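Local coordinates for avirulence protein AvrP123 (PDB 5VJJ) that is a zinc-binding effector of the flax rust fungus, recognised by the flax resistance protein P and possibly acting in the plant nucleus, at residues A[14-18]-A[63-67]; A[33-38]-A[69-74]. All coordinates share one frame; numbering follows the deposited sequence.

Contact 1 (A[14-18]-A[63-67]); sequences VQCLC and PRSHV. With ZN (zinc ion), chain C.
The outer half of Arg64, from CD to the guanidinium, lies against Cys16 and Leu17. Its CG is anti to the backbone N (chi1 -168°), and the chain beyond stays extended, which carries CD past the metal-bound sulfur of Cys16, 3.8 Å from SG, and sets the guanidinium against Leu17. The two side chains cross at about a right angle: Leu17 CB sits over the centre of one guanidinium face, 3.6 Å above its plane, and CD1 comes over the same group, 3.4 Å from NH2 of Arg64. The positive charge thus lies next to a zinc thiolate without bonding to it, and may temper the negative charge of the four-cysteine site. Two residues on, His66 takes the other methyl of Leu17, CD2, over one face of its ring in a CH-pi contact, 4.1 Å from the ring centroid. At the ring's edge CE1 approaches the carbonyl O of Gln15 at 3.7 Å, while ND1 is hydrogen-bonded to Tyr56.

Cys16 and Cys18 bind the zinc through SG at 2.4 and 2.3 Å, and the N-H of Cys18 points almost straight at Cys16 SG (170°), a bond that closes the short Cys-Leu-Cys turn round the ion. Cys58 and Cys61 complete the site. Strand 64-69, an outermost strand of its antiparallel sheet, pairs with strand 51-58, whereas Val14 is hydrogen-bonded to Ala22 in the separate two-stranded sheet of 13-15 and 21-23.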
loop_
_atom_site.group_PDB
_atom_site.type_symbol
_atom_site.label_atom_id
_atom_site.label_comp_id
_atom_site.label_asym_id
_atom_site.label_seq_id
_atom_site.Cartn_x
_atom_site.Cartn_y
_atom_site.Cartn_z
ATOM N N VAL A 14 -2.742 5.577 -11.103
ATOM C CA VAL A 14 -3.259 5.182 -9.800
ATOM C C VAL A 14 -4.197 6.272 -9.308
ATOM O O VAL A 14 -4.109 7.433 -9.718
ATOM C CB VAL A 14 -2.113 4.928 -8.785
ATOM C CG1 VAL A 14 -1.386 6.227 -8.435
ATOM C CG2 VAL A 14 -2.632 4.244 -7.539
ATOM N N GLN A 15 -5.112 5.889 -8.427
ATOM C CA GLN A 15 -5.976 6.855 -7.762
ATOM C C GLN A 15 -5.238 7.448 -6.566
ATOM O O GLN A 15 -4.801 6.715 -5.672
ATOM C CB GLN A 15 -7.281 6.194 -7.324
ATOM C CG GLN A 15 -8.297 7.170 -6.765
ATOM C CD GLN A 15 -9.712 6.614 -6.758
ATOM O OE1 GLN A 15 -9.924 5.413 -6.579
ATOM N NE2 GLN A 15 -10.690 7.490 -6.960
ATOM N N CYS A 16 -5.079 8.768 -6.563
ATOM C CA CYS A 16 -4.474 9.450 -5.432
ATOM C C CYS A 16 -5.425 9.422 -4.237
ATOM O O CYS A 16 -6.618 9.132 -4.364
ATOM C CB CYS A 16 -4.122 10.896 -5.806
ATOM S SG CYS A 16 -3.514 11.944 -4.436
ATOM N N LEU A 17 -4.880 9.719 -3.054
ATOM C CA LEU A 17 -5.715 9.749 -1.859
ATOM C C LEU A 17 -6.815 10.794 -1.966
ATOM O O LEU A 17 -7.862 10.659 -1.321
ATOM C CB LEU A 17 -4.859 10.010 -0.627
ATOM C CG LEU A 17 -3.837 8.918 -0.314
ATOM C CD1 LEU A 17 -2.925 9.379 0.810
ATOM C CD2 LEU A 17 -4.529 7.615 0.043
ATOM N N CYS A 18 -6.604 11.841 -2.762
ATOM C CA CYS A 18 -7.665 12.802 -3.043
ATOM C C CYS A 18 -8.678 12.271 -4.051
ATOM O O CYS A 18 -9.646 12.975 -4.356
ATOM C CB CYS A 18 -7.064 14.115 -3.553
ATOM S SG CYS A 18 -6.543 14.072 -5.280
ATOM N N PRO A 63 3.678 15.812 -6.257
ATOM C CA PRO A 63 4.330 14.572 -5.801
ATOM C C PRO A 63 3.723 14.003 -4.527
ATOM O O PRO A 63 3.666 14.699 -3.509
ATOM C CB PRO A 63 5.786 15.003 -5.577
ATOM C CG PRO A 63 5.978 16.192 -6.478
ATOM C CD PRO A 63 4.647 16.886 -6.540
ATOM N N ARG A 64 3.276 12.748 -4.561
ATOM C CA ARG A 64 2.649 12.137 -3.395
ATOM C C ARG A 64 2.841 10.628 -3.452
ATOM O O ARG A 64 3.177 10.064 -4.495
ATOM C CB ARG A 64 1.157 12.493 -3.306
ATOM C CG ARG A 64 0.515 12.144 -1.970
ATOM C CD ARG A 64 -0.897 12.693 -1.856
ATOM N NE ARG A 64 -1.447 12.513 -0.515
ATOM C CZ ARG A 64 -2.635 12.963 -0.123
ATOM N NH1 ARG A 64 -3.411 13.630 -0.968
ATOM N NH2 ARG A 64 -3.047 12.748 1.118
ATOM N N SER A 65 2.624 9.979 -2.308
ATOM C CA SER A 65 2.850 8.548 -2.175
ATOM C C SER A 65 1.953 7.992 -1.076
ATOM O O SER A 65 1.551 8.715 -0.162
ATOM C CB SER A 65 4.326 8.256 -1.858
ATOM O OG SER A 65 4.576 6.861 -1.752
ATOM N N HIS A 66 1.640 6.698 -1.178
ATOM C CA HIS A 66 0.932 5.983 -0.123
ATOM C C HIS A 66 1.164 4.490 -0.313
ATOM O O HIS A 66 1.534 4.033 -1.398
ATOM C CB HIS A 66 -0.573 6.303 -0.107
ATOM C CG HIS A 66 -1.367 5.591 -1.158
ATOM N ND1 HIS A 66 -1.879 6.232 -2.266
ATOM C CD2 HIS A 66 -1.764 4.299 -1.256
ATOM C CE1 HIS A 66 -2.544 5.366 -3.007
ATOM N NE2 HIS A 66 -2.487 4.184 -2.418
ATOM N N VAL A 67 0.922 3.733 0.757
ATOM C CA VAL A 67 1.193 2.299 0.792
ATOM C C VAL A 67 -0.127 1.546 0.889
ATOM O O VAL A 67 -1.073 2.005 1.540
ATOM C CB VAL A 67 2.129 1.934 1.965
ATOM C CG1 VAL A 67 2.278 0.423 2.108
ATOM C CG2 VAL A 67 3.497 2.570 1.769
HETATM ZN ZN ZN C . -4.208 14.016 -5.356
#

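Contact 2 (A[33-38]-A[69-74]); sequences CRATLN and CSGVHQ. With ZN (zinc ion), chain D.
Zinc coordination joins the two segments: Cys33 SG binds the ion at 2.3 Å, Cys69 SG at 2.2 Å and His73 NE2 at 2.0 Å, with Cys47 as fourth ligand. Both thiolates of this contact also accept a backbone N-H from two residues further on, Ala35 N to Cys33 SG and Gly71 N to Cys69 SG, bonds that should spread some of the sulfur's negative charge. This is a zinc-finger site of three cysteines and one histidine, formed where the chain leaves strands 29-30 and 64-69.

Among apolar contacts, the methyl of Ala35 lies over one face of the His73 ring, 3.6 Å from its centroid and displaced toward the rim, in a CH-pi contact that probably restricts rotation of the ring about its zinc bond. Leu37 touches Val80 of helix 77-80 and Tyr43.

Among backbone groups, Asn38 N donates to His73 O at 3.0 Å, within a single bridge between Asn38 and Gln74. That carbonyl also receives a CA-H...O contact from Leu37, and Gln74 CA makes another to Asn38 O. The amide side chains of Asn38 and Gln74 run side by side, though Asn38 is poorly ordered and its amide orientation uncertain.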
loop_
_atom_site.group_PDB
_atom_site.type_symbol
_atom_site.label_atom_id
_atom_site.label_comp_id
_atom_site.label_asym_id
_atom_site.label_seq_id
_atom_site.Cartn_x
_atom_site.Cartn_y
_atom_site.Cartn_z
ATOM N N CYS A 33 4.966 -3.409 5.797
ATOM C CA CYS A 33 3.684 -2.907 6.269
ATOM C C CYS A 33 3.817 -2.522 7.737
ATOM O O CYS A 33 4.243 -3.336 8.563
ATOM C CB CYS A 33 2.586 -3.951 6.088
ATOM S SG CYS A 33 1.005 -3.396 6.740
ATOM N N ARG A 34 3.456 -1.281 8.057
ATOM C CA ARG A 34 3.599 -0.742 9.404
ATOM C C ARG A 34 2.302 -0.775 10.207
ATOM O O ARG A 34 2.282 -0.286 11.340
ATOM C CB ARG A 34 4.121 0.697 9.335
ATOM C CG ARG A 34 5.545 0.804 8.836
ATOM C CD ARG A 34 6.001 2.245 8.781
ATOM N NE ARG A 34 7.436 2.364 9.017
ATOM C CZ ARG A 34 8.090 3.518 9.104
ATOM N NH1 ARG A 34 7.443 4.669 8.969
ATOM N NH2 ARG A 34 9.397 3.518 9.325
ATOM N N ALA A 35 1.228 -1.341 9.660
ATOM C CA ALA A 35 -0.034 -1.386 10.384
ATOM C C ALA A 35 0.101 -2.221 11.653
ATOM O O ALA A 35 0.918 -3.144 11.734
ATOM C CB ALA A 35 -1.135 -1.964 9.496
ATOM N N THR A 36 -0.703 -1.877 12.658
ATOM C CA THR A 36 -0.822 -2.677 13.869
ATOM C C THR A 36 -1.981 -3.654 13.734
ATOM O O THR A 36 -2.987 -3.369 13.079
ATOM C CB THR A 36 -1.043 -1.797 15.103
ATOM O OG1 THR A 36 -2.137 -0.905 14.866
ATOM C CG2 THR A 36 0.211 -0.995 15.437
ATOM N N LEU A 37 -1.838 -4.810 14.371
ATOM C CA LEU A 37 -2.810 -5.888 14.254
ATOM C C LEU A 37 -3.791 -5.862 15.419
ATOM O O LEU A 37 -3.451 -5.471 16.539
ATOM C CB LEU A 37 -2.104 -7.243 14.201
ATOM C CG LEU A 37 -0.947 -7.333 13.202
ATOM C CD1 LEU A 37 -0.223 -8.663 13.343
ATOM C CD2 LEU A 37 -1.434 -7.130 11.771
ATOM N N ASN A 38 -5.022 -6.289 15.139
ATOM C CA ASN A 38 -6.070 -6.386 16.152
ATOM C C ASN A 38 -6.719 -7.762 16.037
ATOM O O ASN A 38 -7.563 -7.990 15.165
ATOM C CB ASN A 38 -7.099 -5.271 15.995
ATOM C CG ASN A 38 -6.500 -3.893 16.191
ATOM O OD1 ASN A 38 -6.637 -3.014 15.337
ATOM N ND2 ASN A 38 -5.829 -3.695 17.322
ATOM N N CYS A 69 -1.722 -2.620 1.345
ATOM C CA CYS A 69 -1.359 -3.929 1.866
ATOM C C CYS A 69 -2.544 -4.872 1.763
ATOM O O CYS A 69 -3.678 -4.489 2.057
ATOM C CB CYS A 69 -0.903 -3.843 3.330
ATOM S SG CYS A 69 -0.276 -5.400 4.006
ATOM N N SER A 70 -2.267 -6.114 1.364
ATOM C CA SER A 70 -3.284 -7.151 1.260
ATOM C C SER A 70 -3.292 -8.099 2.452
ATOM O O SER A 70 -4.143 -8.993 2.511
ATOM C CB SER A 70 -3.086 -7.953 -0.029
ATOM O OG SER A 70 -3.350 -7.153 -1.172
ATOM N N GLY A 71 -2.369 -7.936 3.395
ATOM C CA GLY A 71 -2.387 -8.744 4.598
ATOM C C GLY A 71 -3.642 -8.508 5.417
ATOM O O GLY A 71 -4.400 -7.560 5.213
ATOM N N VAL A 72 -3.858 -9.403 6.376
ATOM C CA VAL A 72 -5.002 -9.313 7.277
ATOM C C VAL A 72 -4.564 -8.542 8.515
ATOM O O VAL A 72 -3.674 -8.985 9.248
ATOM C CB VAL A 72 -5.538 -10.704 7.649
ATOM C CG1 VAL A 72 -6.715 -10.583 8.607
ATOM C CG2 VAL A 72 -5.951 -11.468 6.398
ATOM N N HIS A 73 -5.185 -7.384 8.742
ATOM C CA HIS A 73 -4.878 -6.551 9.897
ATOM C C HIS A 73 -5.866 -6.720 11.042
ATOM O O HIS A 73 -5.476 -6.570 12.205
ATOM C CB HIS A 73 -4.840 -5.075 9.485
ATOM C CG HIS A 73 -3.800 -4.767 8.451
ATOM N ND1 HIS A 73 -3.724 -3.548 7.809
ATOM C CD2 HIS A 73 -2.790 -5.518 7.950
ATOM C CE1 HIS A 73 -2.713 -3.563 6.959
ATOM N NE2 HIS A 73 -2.130 -4.747 7.026
ATOM N N GLN A 74 -7.128 -7.026 10.746
ATOM C CA GLN A 74 -8.140 -7.259 11.767
ATOM C C GLN A 74 -8.853 -8.572 11.482
ATOM O O GLN A 74 -9.012 -8.972 10.325
ATOM C CB GLN A 74 -9.178 -6.126 11.824
ATOM C CG GLN A 74 -8.644 -4.797 12.324
ATOM C CD GLN A 74 -9.751 -3.793 12.596
ATOM O OE1 GLN A 74 -10.931 -4.143 12.614
ATOM N NE2 GLN A 74 -9.374 -2.535 12.804
HETATM ZN ZN ZN D . -0.323 -5.185 6.195
#

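In the fold
Contacts 1 and 2 are both surface contacts, on opposite sides of the chain's centre with their own centres 19 Å apart. Strand 64-69 serves both: contact 1 uses its first part, and the second segment of contact 2 begins at its last residue. Their segments alternate along the chain, so the two zinc sites are interleaved in sequence. In contact 1 the two zinc ligands within the contact both come from 14-18, and the opposing strand supplies an arginine and a histidine that pack on the turn. In contact 2 the ion itself bridges the segments, with one ligand from 33-38 and two from 69-74, and a backbone hydrogen bond supplements it where regular secondary structure is scarce.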